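Local coordinates for integron gene cassette protein HFX_CASS2 (Uncultured bacterium, PDB 3FXH), which is of unknown function but is encoded by a mobile integron gene cassette and folds as a compact all-helical chain in a two-subunit assembly, at residues F65-Y70 and I74-L79; R36-L41 and L118-I123; D51-L56 and R100-V105. All blocks are in the same frame, centred on the assembly; numbering follows the deposited sequence.

Interaction 1 (F65-Y70 and I74-L79); sequences FLAEKY and IKLYYL
I74 comes back against the end of helix 62-69 and touches it through both its backbone and its side chain. The backbone N of I74 donates to Y70 O at 2.8 Å with an N-H...O angle of 164°. This bond closes the short turn through which the chain leaves the helix. The same carbonyl is pressed by the isoleucine's branched carbon: Y70 O lies 3.4 Å from I74 CG2. With CG1 anti to the backbone N (chi1 -157°), the long arm of I74 runs back along the helix, so that CD1 sits 4.2 Å from L66 CB and 4.0 Å from L66 O. The branch methyl CG2 stays nearer the helix end, 3.9 Å from A67 O. This is the tight part, a single side chain spread over carbonyls and methylenes of the last turn, with Y70 CB also touching I74 CB.

Farther along, the contact thins. L76 keeps CG beside its backbone N (chi1 -64°) and offers one methyl, CD1, at 3.8 Å from A67 CB; there the two segments meet methyl to methyl and little else. On the outer side the side chains of E68, K69 and K75 are exposed to solvent, although K69 CG does fold over the centre of the Y70 ring, covering one of its faces.

The loop carrying I74 and L76 is strung between helices. It is tied to helix 24-43 by E37 and R36, which bond the backbone N and O of K75; on the same helix L41 packs on the Y70 ring, which also meets the ring of H46. L66 reaches M48 in the loop between helices 24-43 and 50-58, and L79 continues onto S91 and I94 of helix 88-102.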
loop_
_atom_site.group_PDB
_atom_site.type_symbol
_atom_site.label_atom_id
_atom_site.label_comp_id
_atom_site.label_asym_id
_atom_site.label_seq_id
_atom_site.Cartn_x
_atom_site.Cartn_y
_atom_site.Cartn_z
ATOM N N PHE A 65 6.171 13.164 -12.036
ATOM C CA PHE A 65 5.650 14.322 -11.334
ATOM C C PHE A 65 6.024 14.296 -9.848
ATOM O O PHE A 65 6.498 15.299 -9.312
ATOM C CB PHE A 65 4.133 14.459 -11.520
ATOM C CG PHE A 65 3.544 15.624 -10.776
ATOM C CD1 PHE A 65 3.133 15.482 -9.454
ATOM C CD2 PHE A 65 3.417 16.866 -11.389
ATOM C CE1 PHE A 65 2.610 16.549 -8.755
ATOM C CE2 PHE A 65 2.885 17.944 -10.702
ATOM C CZ PHE A 65 2.477 17.788 -9.384
ATOM N N LEU A 66 5.811 13.154 -9.191
ATOM C CA LEU A 66 6.160 13.010 -7.780
ATOM C C LEU A 66 7.656 13.198 -7.576
ATOM O O LEU A 66 8.090 13.888 -6.648
ATOM C CB LEU A 66 5.762 11.623 -7.260
ATOM C CG LEU A 66 4.280 11.240 -7.207
ATOM C CD1 LEU A 66 4.133 9.905 -6.485
ATOM C CD2 LEU A 66 3.445 12.313 -6.528
ATOM N N ALA A 67 8.440 12.555 -8.437
ATOM C CA ALA A 67 9.898 12.603 -8.337
ATOM C C ALA A 67 10.388 14.045 -8.371
ATOM O O ALA A 67 11.345 14.411 -7.683
ATOM C CB ALA A 67 10.531 11.804 -9.478
ATOM N N GLU A 68 9.717 14.857 -9.179
ATOM C CA GLU A 68 10.117 16.233 -9.403
ATOM C C GLU A 68 9.564 17.135 -8.313
ATOM O O GLU A 68 10.309 17.889 -7.689
ATOM C CB GLU A 68 9.627 16.707 -10.773
ATOM C CG GLU A 68 9.965 18.156 -11.085
ATOM C CD GLU A 68 11.444 18.363 -11.324
ATOM O OE1 GLU A 68 11.971 17.803 -12.308
ATOM O OE2 GLU A 68 12.080 19.089 -10.531
ATOM N N LYS A 69 8.257 17.062 -8.078
ATOM C CA LYS A 69 7.642 17.930 -7.077
ATOM C C LYS A 69 8.267 17.723 -5.703
ATOM O O LYS A 69 8.538 18.682 -4.977
ATOM C CB LYS A 69 6.127 17.709 -7.002
ATOM C CG LYS A 69 5.459 18.495 -5.877
ATOM C CD LYS A 69 3.965 18.618 -6.092
ATOM C CE LYS A 69 3.363 19.700 -5.215
ATOM N NZ LYS A 69 1.946 19.971 -5.588
ATOM N N TYR A 70 8.496 16.466 -5.349
ATOM C CA TYR A 70 8.977 16.143 -4.015
ATOM C C TYR A 70 10.454 15.766 -3.986
ATOM O O TYR A 70 10.912 15.092 -3.064
ATOM C CB TYR A 70 8.108 15.042 -3.419
ATOM C CG TYR A 70 6.668 15.466 -3.334
ATOM C CD1 TYR A 70 6.255 16.401 -2.392
ATOM C CD2 TYR A 70 5.724 14.967 -4.222
ATOM C CE1 TYR A 70 4.929 16.800 -2.317
ATOM C CE2 TYR A 70 4.402 15.364 -4.156
ATOM C CZ TYR A 70 4.007 16.275 -3.209
ATOM O OH TYR A 70 2.690 16.660 -3.156
ATOM N N ILE A 74 11.888 12.971 -1.455
ATOM C CA ILE A 74 11.548 11.640 -1.981
ATOM C C ILE A 74 12.790 10.786 -2.220
ATOM O O ILE A 74 13.799 11.277 -2.725
ATOM C CB ILE A 74 10.685 11.727 -3.278
ATOM C CG1 ILE A 74 9.885 10.432 -3.485
ATOM C CG2 ILE A 74 11.541 12.059 -4.516
ATOM C CD1 ILE A 74 8.757 10.577 -4.486
ATOM N N LYS A 75 12.706 9.512 -1.837
ATOM C CA LYS A 75 13.817 8.567 -2.004
ATOM C C LYS A 75 13.436 7.474 -2.984
ATOM O O LYS A 75 12.646 6.588 -2.643
ATOM C CB LYS A 75 14.201 7.917 -0.673
ATOM C CG LYS A 75 14.873 8.850 0.307
ATOM C CD LYS A 75 15.485 8.075 1.460
ATOM C CE LYS A 75 16.391 8.962 2.301
ATOM N NZ LYS A 75 17.019 8.189 3.410
ATOM N N LEU A 76 14.001 7.535 -4.190
ATOM C CA LEU A 76 13.663 6.589 -5.246
ATOM C C LEU A 76 14.884 5.846 -5.767
ATOM O O LEU A 76 15.520 6.281 -6.723
ATOM C CB LEU A 76 12.972 7.310 -6.399
ATOM C CG LEU A 76 11.625 7.938 -6.032
ATOM C CD1 LEU A 76 11.262 9.053 -6.997
ATOM C CD2 LEU A 76 10.530 6.884 -5.951
ATOM N N TYR A 77 15.202 4.713 -5.154
ATOM C CA TYR A 77 16.363 3.946 -5.588
ATOM C C TYR A 77 16.140 3.296 -6.951
ATOM O O TYR A 77 17.083 3.106 -7.718
ATOM C CB TYR A 77 16.756 2.910 -4.538
ATOM C CG TYR A 77 17.186 3.537 -3.235
ATOM C CD1 TYR A 77 18.482 4.002 -3.062
ATOM C CD2 TYR A 77 16.290 3.687 -2.181
ATOM C CE1 TYR A 77 18.878 4.588 -1.879
ATOM C CE2 TYR A 77 16.682 4.272 -0.990
ATOM C CZ TYR A 77 17.976 4.719 -0.847
ATOM O OH TYR A 77 18.375 5.296 0.334
ATOM N N TYR A 78 14.890 2.963 -7.253
ATOM C CA TYR A 78 14.573 2.356 -8.542
ATOM C C TYR A 78 14.126 3.352 -9.605
ATOM O O TYR A 78 14.469 3.207 -10.776
ATOM C CB TYR A 78 13.506 1.273 -8.378
ATOM C CG TYR A 78 14.002 0.064 -7.630
ATOM C CD1 TYR A 78 13.898 -0.007 -6.248
ATOM C CD2 TYR A 78 14.582 -1.005 -8.303
ATOM C CE1 TYR A 78 14.359 -1.106 -5.553
ATOM C CE2 TYR A 78 15.045 -2.113 -7.613
ATOM C CZ TYR A 78 14.929 -2.156 -6.240
ATOM O OH TYR A 78 15.375 -3.251 -5.542
ATOM N N LEU A 79 13.357 4.364 -9.202
ATOM C CA LEU A 79 12.628 5.179 -10.172
ATOM C C LEU A 79 13.233 6.558 -10.464
ATOM O O LEU A 79 12.702 7.306 -11.287
ATOM C CB LEU A 79 11.160 5.297 -9.765
ATOM C CG LEU A 79 10.511 3.906 -9.713
ATOM C CD1 LEU A 79 9.301 3.889 -8.815
ATOM C CD2 LEU A 79 10.166 3.411 -11.113
#

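Interaction 2 (R36-L41 and L118-I123); sequences REICRL and LLAINI
Between I38 and I121, which face each other across the contact, the meeting is wholly aliphatic, and the flat groups stand on the flanks. The guanidinium of R36 has E37 OE2 at its edge and in its plane: NE donates at 2.8 Å, along a nearly straight line (166°), to OE2, which accepts on its anti lone pair. From the other end of the carboxylate, R40 NH1 reaches E37 OE1 at 3.0 Å on the syn lone pair, the oxygen a little off the R40 guanidinium plane. E37 is thus held by an arginine at each oxygen. On the second helix the N122 amide turns back to its own helix, ND2 giving 3.1 Å to L118 O from the face opposite the one used by N122 N.

In the middle, the I38 and I121 side chains slide past each other in opposite directions. I38 extends fully, CG1 beside its backbone N (chi1 -68°), and sets CD1 3.8 Å from A120 CB. Its branch methyl CG2 lies 3.9 Å from I121 CD1. That same CD1 continues to C39 SG at 4.0 Å, so the tip of I121 touches two neighbouring residues of 36-41. F62 and F98 adjoin this core at A120.

The second subunit covers the flank, where G111 O of that chain accepts from R40 NE and N122 of that chain packs on R36. The two segments run antiparallel at 164°, their axes 9.9 Å apart, the side-by-side packing of an all-helical bundle whose core here is apolar, with R36 and R40 reaching the second subunit.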
loop_
_atom_site.group_PDB
_atom_site.type_symbol
_atom_site.label_atom_id
_atom_site.label_comp_id
_atom_site.label_asym_id
_atom_site.label_seq_id
_atom_site.Cartn_x
_atom_site.Cartn_y
_atom_site.Cartn_z
ATOM N N ARG A 36 5.843 2.813 -0.630
ATOM C CA ARG A 36 6.589 3.366 0.512
ATOM C C ARG A 36 6.707 4.894 0.458
ATOM O O ARG A 36 6.429 5.574 1.435
ATOM C CB ARG A 36 7.990 2.742 0.598
ATOM C CG ARG A 36 8.864 3.318 1.720
ATOM C CD ARG A 36 10.325 2.926 1.554
ATOM N NE ARG A 36 10.979 3.702 0.498
ATOM C CZ ARG A 36 11.652 3.165 -0.514
ATOM N NH1 ARG A 36 11.750 1.851 -0.618
ATOM N NH2 ARG A 36 12.230 3.941 -1.418
ATOM N N GLU A 37 7.119 5.443 -0.680
ATOM C CA GLU A 37 7.336 6.885 -0.776
ATOM C C GLU A 37 6.033 7.691 -0.768
ATOM O O GLU A 37 5.982 8.798 -0.255
ATOM C CB GLU A 37 8.176 7.215 -2.001
ATOM C CG GLU A 37 9.589 6.667 -1.852
ATOM C CD GLU A 37 10.309 7.276 -0.650
ATOM O OE1 GLU A 37 10.321 8.528 -0.516
ATOM O OE2 GLU A 37 10.855 6.501 0.166
ATOM N N ILE A 38 4.972 7.118 -1.317
ATOM C CA ILE A 38 3.684 7.784 -1.249
ATOM C C ILE A 38 3.224 7.785 0.196
ATOM O O ILE A 38 2.723 8.804 0.683
ATOM C CB ILE A 38 2.632 7.130 -2.164
ATOM C CG1 ILE A 38 2.994 7.357 -3.631
ATOM C CG2 ILE A 38 1.250 7.728 -1.903
ATOM C CD1 ILE A 38 1.975 6.697 -4.603
ATOM N N CYS A 39 3.414 6.667 0.903
ATOM C CA CYS A 39 3.086 6.673 2.332
ATOM C C CYS A 39 3.827 7.796 3.049
ATOM O O CYS A 39 3.236 8.504 3.858
ATOM C CB CYS A 39 3.382 5.326 2.990
ATOM S SG CYS A 39 2.178 4.045 2.561
ATOM N N ARG A 40 5.114 7.966 2.766
ATOM C CA ARG A 40 5.856 9.100 3.365
ATOM C C ARG A 40 5.223 10.449 3.025
ATOM O O ARG A 40 5.112 11.313 3.889
ATOM C CB ARG A 40 7.318 9.131 2.922
ATOM C CG ARG A 40 8.147 7.933 3.323
ATOM C CD ARG A 40 9.575 8.138 2.847
ATOM N NE ARG A 40 10.216 9.239 3.578
ATOM C CZ ARG A 40 11.163 10.026 3.078
ATOM N NH1 ARG A 40 11.587 9.841 1.837
ATOM N NH2 ARG A 40 11.685 11.008 3.819
ATOM N N LEU A 41 4.837 10.650 1.764
ATOM C CA LEU A 41 4.196 11.915 1.391
ATOM C C LEU A 41 2.944 12.111 2.222
ATOM O O LEU A 41 2.695 13.193 2.738
ATOM C CB LEU A 41 3.826 11.942 -0.098
ATOM C CG LEU A 41 5.015 11.901 -1.043
ATOM C CD1 LEU A 41 4.566 11.723 -2.490
ATOM C CD2 LEU A 41 5.806 13.201 -0.872
ATOM N N LEU A 118 -3.760 8.099 -2.320
ATOM C CA LEU A 118 -4.188 6.814 -1.776
ATOM C C LEU A 118 -4.828 5.966 -2.866
ATOM O O LEU A 118 -4.821 4.738 -2.791
ATOM C CB LEU A 118 -5.153 7.011 -0.587
ATOM C CG LEU A 118 -4.566 7.883 0.530
ATOM C CD1 LEU A 118 -5.640 8.372 1.507
ATOM C CD2 LEU A 118 -3.460 7.089 1.262
ATOM N N LEU A 119 -5.414 6.610 -3.873
ATOM C CA LEU A 119 -5.890 5.854 -5.028
ATOM C C LEU A 119 -4.686 5.252 -5.746
ATOM O O LEU A 119 -4.725 4.119 -6.231
ATOM C CB LEU A 119 -6.674 6.763 -5.977
ATOM C CG LEU A 119 -7.094 6.254 -7.363
ATOM C CD1 LEU A 119 -7.900 4.969 -7.290
ATOM C CD2 LEU A 119 -7.886 7.327 -8.099
ATOM N N ALA A 120 -3.605 6.017 -5.799
ATOM C CA ALA A 120 -2.373 5.522 -6.420
ATOM C C ALA A 120 -1.858 4.266 -5.723
ATOM O O ALA A 120 -1.341 3.350 -6.382
ATOM C CB ALA A 120 -1.310 6.606 -6.427
ATOM N N ILE A 121 -1.972 4.207 -4.406
ATOM C CA ILE A 121 -1.540 3.007 -3.682
ATOM C C ILE A 121 -2.380 1.790 -4.080
ATOM O O ILE A 121 -1.850 0.691 -4.304
ATOM C CB ILE A 121 -1.587 3.240 -2.184
ATOM C CG1 ILE A 121 -0.457 4.217 -1.776
ATOM C CG2 ILE A 121 -1.514 1.932 -1.411
ATOM C CD1 ILE A 121 -0.517 4.641 -0.331
ATOM N N ASN A 122 -3.691 1.981 -4.188
ATOM C CA ASN A 122 -4.556 0.893 -4.653
ATOM C C ASN A 122 -4.190 0.431 -6.070
ATOM O O ASN A 122 -4.157 -0.768 -6.343
ATOM C CB ASN A 122 -6.029 1.301 -4.564
ATOM C CG ASN A 122 -6.565 1.205 -3.146
ATOM O OD1 ASN A 122 -6.837 0.119 -2.661
ATOM N ND2 ASN A 122 -6.708 2.349 -2.472
ATOM N N ILE A 123 -3.908 1.382 -6.958
ATOM C CA ILE A 123 -3.506 1.052 -8.318
ATOM C C ILE A 123 -2.167 0.300 -8.297
ATOM O O ILE A 123 -1.987 -0.678 -9.039
ATOM C CB ILE A 123 -3.492 2.296 -9.226
ATOM C CG1 ILE A 123 -4.941 2.716 -9.531
ATOM C CG2 ILE A 123 -2.770 1.994 -10.556
ATOM C CD1 ILE A 123 -5.088 4.033 -10.274
#

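Interaction 3 (D51-L56 and R100-V105); sequences DQFHEL and RHANTV
Here the C-terminal end of helix 88-102 and the turn after it are pinned against the side of helix 50-58, and H54 and F53 do the gripping, with A102 and V105 on the other side. The H54 imidazole approaches edge-on. Its ND1 donates to A102 O, 2.9 Å away, but the N-H...O angle of 121° makes this a weak bond, bent well off the donor direction. The neighbouring CE1 is nearly as close, 3.1 Å from A102 O, and lies 3.3 Å from V105 O. Both carbonyl oxygens therefore stand at the ring edge, near its plane, with CE1 facing both; this probably adds an electrostatic pull to the one weak bond. With CG beside the backbone N (chi1 -77°), the ring end comes nearer to 100-105 than the direction of CB alone would bring it.

F53 works differently. Its CG is anti to the backbone N (chi1 172°), and the ring arrives with CE2 3.8 Å from A102 CB, an oblique approach. A102 CB is also 3.8 Å from H54 ND1, so this one methyl touches both aromatic side chains.

The oxygens that H54 meets belong to a turn held from within. H101 O accepts from V105 N at 3.0 Å, from T104 N and from T104 OG1, three donors on one carbonyl, which should fix the path that presents V105 O.

Around this, F53 lies deep among helices: its ring is edge-to-face with F62 of helix 62-69 and touches F98 of helix 88-102 and A116 of helix 116-131. V105 packs on F110 in the following loop, and R100, on the flank of its helix, makes a salt bridge with E130 of helix 116-131.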
loop_
_atom_site.group_PDB
_atom_site.type_symbol
_atom_site.label_atom_id
_atom_site.label_comp_id
_atom_site.label_asym_id
_atom_site.label_seq_id
_atom_site.Cartn_x
_atom_site.Cartn_y
_atom_site.Cartn_z
ATOM N N ASP A 51 -8.553 14.881 -9.835
ATOM C CA ASP A 51 -8.428 15.412 -11.189
ATOM C C ASP A 51 -6.969 15.439 -11.644
ATOM O O ASP A 51 -6.655 15.037 -12.764
ATOM C CB ASP A 51 -9.088 16.791 -11.323
ATOM C CG ASP A 51 -10.555 16.699 -11.738
ATOM O OD1 ASP A 51 -11.194 15.659 -11.460
ATOM O OD2 ASP A 51 -11.068 17.660 -12.347
ATOM N N GLN A 52 -6.076 15.897 -10.773
ATOM C CA GLN A 52 -4.665 15.928 -11.126
ATOM C C GLN A 52 -4.111 14.514 -11.257
ATOM O O GLN A 52 -3.307 14.241 -12.146
ATOM C CB GLN A 52 -3.851 16.726 -10.108
ATOM C CG GLN A 52 -2.387 16.819 -10.467
ATOM C CD GLN A 52 -1.594 17.653 -9.491
ATOM O OE1 GLN A 52 -1.586 17.382 -8.286
ATOM N NE2 GLN A 52 -0.922 18.681 -10.002
ATOM N N PHE A 53 -4.537 13.609 -10.375
ATOM C CA PHE A 53 -4.045 12.247 -10.445
ATOM C C PHE A 53 -4.429 11.595 -11.776
ATOM O O PHE A 53 -3.597 10.964 -12.422
ATOM C CB PHE A 53 -4.514 11.376 -9.273
ATOM C CG PHE A 53 -4.167 9.926 -9.463
ATOM C CD1 PHE A 53 -2.871 9.492 -9.262
ATOM C CD2 PHE A 53 -5.108 9.027 -9.944
ATOM C CE1 PHE A 53 -2.524 8.173 -9.499
ATOM C CE2 PHE A 53 -4.779 7.712 -10.183
ATOM C CZ PHE A 53 -3.481 7.278 -9.959
ATOM N N HIS A 54 -5.685 11.756 -12.195
ATOM C CA HIS A 54 -6.129 11.149 -13.447
ATOM C C HIS A 54 -5.444 11.770 -14.668
ATOM O O HIS A 54 -5.152 11.079 -15.647
ATOM C CB HIS A 54 -7.666 11.196 -13.575
ATOM C CG HIS A 54 -8.356 10.159 -12.747
ATOM N ND1 HIS A 54 -8.367 8.821 -13.087
ATOM C CD2 HIS A 54 -9.022 10.253 -11.571
ATOM C CE1 HIS A 54 -9.009 8.136 -12.154
ATOM N NE2 HIS A 54 -9.418 8.982 -11.225
ATOM N N GLU A 55 -5.177 13.070 -14.600
ATOM C CA GLU A 55 -4.494 13.768 -15.687
ATOM C C GLU A 55 -3.050 13.274 -15.834
ATOM O O GLU A 55 -2.616 12.889 -16.920
ATOM C CB GLU A 55 -4.531 15.281 -15.440
ATOM C CG GLU A 55 -3.633 16.110 -16.342
ATOM C CD GLU A 55 -3.804 17.608 -16.114
ATOM O OE1 GLU A 55 -4.793 17.998 -15.457
ATOM O OE2 GLU A 55 -2.951 18.391 -16.591
ATOM N N LEU A 56 -2.311 13.276 -14.729
ATOM C CA LEU A 56 -0.926 12.806 -14.737
ATOM C C LEU A 56 -0.796 11.357 -15.215
ATOM O O LEU A 56 0.095 11.028 -15.992
ATOM C CB LEU A 56 -0.310 12.959 -13.346
ATOM C CG LEU A 56 -0.214 14.417 -12.881
ATOM C CD1 LEU A 56 0.292 14.486 -11.453
ATOM C CD2 LEU A 56 0.694 15.198 -13.815
ATOM N N ARG A 100 -3.223 3.137 -17.667
ATOM C CA ARG A 100 -4.221 2.112 -17.979
ATOM C C ARG A 100 -5.237 1.929 -16.857
ATOM O O ARG A 100 -6.445 1.907 -17.092
ATOM C CB ARG A 100 -3.546 0.767 -18.267
ATOM C CG ARG A 100 -2.772 0.724 -19.574
ATOM C CD ARG A 100 -2.285 -0.687 -19.889
ATOM N NE ARG A 100 -1.094 -1.083 -19.132
ATOM C CZ ARG A 100 -1.094 -1.973 -18.144
ATOM N NH1 ARG A 100 -2.227 -2.549 -17.767
ATOM N NH2 ARG A 100 0.041 -2.286 -17.529
ATOM N N HIS A 101 -4.739 1.775 -15.635
ATOM C CA HIS A 101 -5.619 1.527 -14.502
ATOM C C HIS A 101 -6.442 2.761 -14.130
ATOM O O HIS A 101 -7.638 2.648 -13.845
ATOM C CB HIS A 101 -4.833 0.971 -13.307
ATOM C CG HIS A 101 -4.302 -0.413 -13.528
ATOM N ND1 HIS A 101 -5.059 -1.546 -13.313
ATOM C CD2 HIS A 101 -3.089 -0.848 -13.947
ATOM C CE1 HIS A 101 -4.335 -2.616 -13.591
ATOM N NE2 HIS A 101 -3.135 -2.220 -13.977
ATOM N N ALA A 102 -5.827 3.940 -14.163
ATOM C CA ALA A 102 -6.558 5.156 -13.807
ATOM C C ALA A 102 -7.615 5.491 -14.863
ATOM O O ALA A 102 -8.497 6.316 -14.627
ATOM C CB ALA A 102 -5.615 6.324 -13.602
ATOM N N ASN A 103 -7.508 4.860 -16.031
ATOM C CA ASN A 103 -8.529 4.985 -17.076
ATOM C C ASN A 103 -9.805 4.195 -16.769
ATOM O O ASN A 103 -10.830 4.417 -17.396
ATOM C CB ASN A 103 -7.965 4.534 -18.434
ATOM C CG ASN A 103 -9.007 4.560 -19.550
ATOM O OD1 ASN A 103 -9.375 5.623 -20.047
ATOM N ND2 ASN A 103 -9.467 3.380 -19.964
ATOM N N THR A 104 -9.749 3.273 -15.812
ATOM C CA THR A 104 -10.896 2.394 -15.568
ATOM C C THR A 104 -11.402 2.390 -14.126
ATOM O O THR A 104 -12.515 1.936 -13.869
ATOM C CB THR A 104 -10.609 0.936 -15.983
ATOM O OG1 THR A 104 -9.597 0.387 -15.131
ATOM C CG2 THR A 104 -10.155 0.866 -17.433
ATOM N N VAL A 105 -10.596 2.873 -13.184
ATOM C CA VAL A 105 -11.068 2.971 -11.807
ATOM C C VAL A 105 -11.208 4.414 -11.351
ATOM O O VAL A 105 -10.661 5.320 -11.970
ATOM C CB VAL A 105 -10.168 2.188 -10.822
ATOM C CG1 VAL A 105 -10.093 0.719 -11.255
ATOM C CG2 VAL A 105 -8.762 2.824 -10.739
#

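Overall arrangement
From the N terminus, helix 24-43 comes first and supplies 36-41, whose partner 118-123 lies on the last helix; interaction 2 thus closes the longest loop. Within it, 51-56 on helix 50-58 waits for 100-105, so interaction 3 closes a smaller loop. Inside that, helix 62-69 and the loop after it meet in interaction 1, the shortest closure. The three nest one within another and none cross. They also touch: the interaction 1 loop lies on helix 24-43, F65 packs on L56, and F53 of interaction 3 fits against L119, A120 and I123. Interactions 1 and 3 sit on opposite sides of the chain's centre.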